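Local coordinates for Nitrate/nitrite binding protein NrtA (Synechocystis sp., PDB 2G29) that binds nitrate in the periplasm as the substrate-binding protein of an ABC transporter complex that takes up nitrate and probably also nitrite, at residues 93-98 and 237-242. Sequence-based numbering, arbitrary orientation.
Sequences HILTPM and HPEKAF. With NO3 (nitrate ion), chain B.
Ile94 and Ala241 are a hydrogen-bonded antiparallel pair in the central sheet of one domain, bonded both ways: Ile94 N to Ala241 O at 3.0 Å and Ala241 N to Ile94 O at 2.8 Å. On the face they share, CG2 of Ile94 lies against Ala241, whose small methyl also leaves room for OG1 of Thr96 at 3.8 Å from its CB. Where strand 91-95 gives way to helix 97-104, Thr96 holds Glu239 O with two donors, its backbone N and its OG1; the hydroxyl, 2.7 Å from that oxygen, sits above the carbonyl plane.

Lys240 reaches from this pairing into the nitrate site. Its CB lies near Ile94 O, and CG meets the His93 ring obliquely. CD touches both Ile94 O and CD2 of Leu95, and CE presses on that same methyl at 3.5 Å, a tight carbon contact between side chains running alongside each other. Bends at chi2 (-65°) and chi4 (-59°) turn NZ onto O1 of the nitrate at 2.8 Å. A lysine suits this place because its long apolar stem can be walled by leucine and imidazole while its tip carries charge. NZ also forms a salt bridge with Glu239 OE2, met on the anti side and somewhat out of the carboxylate plane, and another with Asp44; Thr166 hydrogen-bonds OE2 as well.

A methionine in place of Lys240 would probably leave the nitrate without this charged donor, and Glu239 and Asp44 without their shared cation. Trp73 and Gly211 also donate to the anion. Two carboxylates thus hold the ammonium against the nitrate and probably offset part of its charge, so that the anion is bound by this charged donor together with the neutral N-H groups of Trp73 and Gly211.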
# COMPACT_ATOMS: atom_id res chain seq x y z
N HIS A 93 -9.29 2.70 0.03
CA HIS A 93 -7.91 2.70 -0.44
C HIS A 93 -7.38 1.85 0.74
O HIS A 93 -7.57 2.20 1.90
CB HIS A 93 -7.41 4.16 -0.49
CG HIS A 93 -6.04 4.41 0.08
ND1 HIS A 93 -4.87 4.27 -0.63
CD2 HIS A 93 -5.70 4.94 1.28
CE1 HIS A 93 -3.85 4.74 0.10
NE2 HIS A 93 -4.34 5.15 1.25
N ILE A 94 -6.72 0.73 0.44
CA ILE A 94 -6.35 -0.20 1.49
C ILE A 94 -5.08 -1.00 1.21
O ILE A 94 -4.69 -1.22 0.08
CB ILE A 94 -7.56 -1.16 1.71
CG1 ILE A 94 -7.40 -1.95 3.01
CG2 ILE A 94 -7.74 -2.08 0.51
CD1 ILE A 94 -8.79 -2.46 3.57
N LEU A 95 -4.41 -1.43 2.28
CA LEU A 95 -3.21 -2.26 2.10
C LEU A 95 -3.68 -3.56 1.41
O LEU A 95 -4.69 -4.16 1.82
CB LEU A 95 -2.62 -2.59 3.47
CG LEU A 95 -2.31 -1.40 4.38
CD1 LEU A 95 -1.64 -1.86 5.68
CD2 LEU A 95 -1.36 -0.43 3.67
N THR A 96 -2.95 -4.05 0.40
CA THR A 96 -3.39 -5.26 -0.31
C THR A 96 -3.73 -6.49 0.58
O THR A 96 -4.71 -7.16 0.31
CB THR A 96 -2.37 -5.67 -1.43
OG1 THR A 96 -2.48 -4.71 -2.49
CG2 THR A 96 -2.64 -7.07 -1.99
N PRO A 97 -2.95 -6.78 1.63
CA PRO A 97 -3.33 -7.96 2.43
C PRO A 97 -4.63 -7.81 3.17
O PRO A 97 -5.29 -8.81 3.43
CB PRO A 97 -2.17 -8.17 3.42
CG PRO A 97 -1.31 -6.97 3.27
CD PRO A 97 -1.62 -6.27 2.00
N MET A 98 -5.04 -6.58 3.46
CA MET A 98 -6.25 -6.43 4.27
C MET A 98 -7.56 -7.03 3.76
O MET A 98 -8.29 -7.62 4.55
CB MET A 98 -6.42 -4.98 4.75
CG MET A 98 -5.36 -4.60 5.81
SD MET A 98 -5.38 -2.81 6.19
CE MET A 98 -6.97 -2.72 7.08
N HIS A 237 6.76 -2.86 -6.89
CA HIS A 237 6.02 -3.74 -6.00
C HIS A 237 4.57 -3.34 -5.81
O HIS A 237 4.25 -2.15 -5.71
CB HIS A 237 6.73 -3.80 -4.63
CG HIS A 237 6.47 -2.61 -3.74
ND1 HIS A 237 7.37 -1.57 -3.57
CD2 HIS A 237 5.42 -2.32 -2.95
CE1 HIS A 237 6.87 -0.69 -2.71
NE2 HIS A 237 5.68 -1.12 -2.32
N PRO A 238 3.68 -4.32 -5.73
CA PRO A 238 2.25 -4.02 -5.52
C PRO A 238 2.14 -3.38 -4.13
O PRO A 238 2.87 -3.77 -3.19
CB PRO A 238 1.59 -5.40 -5.54
CG PRO A 238 2.72 -6.32 -5.05
CD PRO A 238 3.93 -5.77 -5.80
N GLU A 239 1.22 -2.44 -3.96
CA GLU A 239 1.07 -1.78 -2.66
C GLU A 239 -0.39 -1.64 -2.26
O GLU A 239 -0.99 -2.58 -1.72
CB GLU A 239 1.80 -0.42 -2.69
CG GLU A 239 1.72 0.39 -1.40
CD GLU A 239 2.15 -0.35 -0.15
OE1 GLU A 239 3.15 -1.11 -0.18
OE2 GLU A 239 1.49 -0.10 0.89
N LYS A 240 -1.02 -0.50 -2.54
CA LYS A 240 -2.43 -0.34 -2.17
C LYS A 240 -3.37 -0.95 -3.17
O LYS A 240 -3.05 -1.11 -4.36
CB LYS A 240 -2.79 1.15 -2.00
CG LYS A 240 -1.88 1.89 -1.04
CD LYS A 240 -2.03 1.35 0.41
CE LYS A 240 -1.32 2.24 1.42
NZ LYS A 240 0.19 2.40 1.17
N ALA A 241 -4.55 -1.30 -2.67
CA ALA A 241 -5.61 -1.86 -3.48
C ALA A 241 -6.86 -1.00 -3.34
O ALA A 241 -7.02 -0.25 -2.37
CB ALA A 241 -5.95 -3.29 -3.01
N PHE A 242 -7.72 -1.09 -4.34
CA PHE A 242 -9.03 -0.47 -4.23
C PHE A 242 -9.90 -1.69 -3.85
O PHE A 242 -10.22 -2.58 -4.66
CB PHE A 242 -9.48 0.14 -5.58
CG PHE A 242 -10.91 0.64 -5.60
CD1 PHE A 242 -11.53 1.12 -4.46
CD2 PHE A 242 -11.62 0.67 -6.79
CE1 PHE A 242 -12.83 1.61 -4.48
CE2 PHE A 242 -12.93 1.17 -6.83
CZ PHE A 242 -13.52 1.63 -5.68
N NO3 B . 0.99 3.61 4.62
O1 NO3 B . 1.34 3.78 3.32
O2 NO3 B . 1.57 4.05 5.76
O3 NO3 B . -0.22 2.73 4.87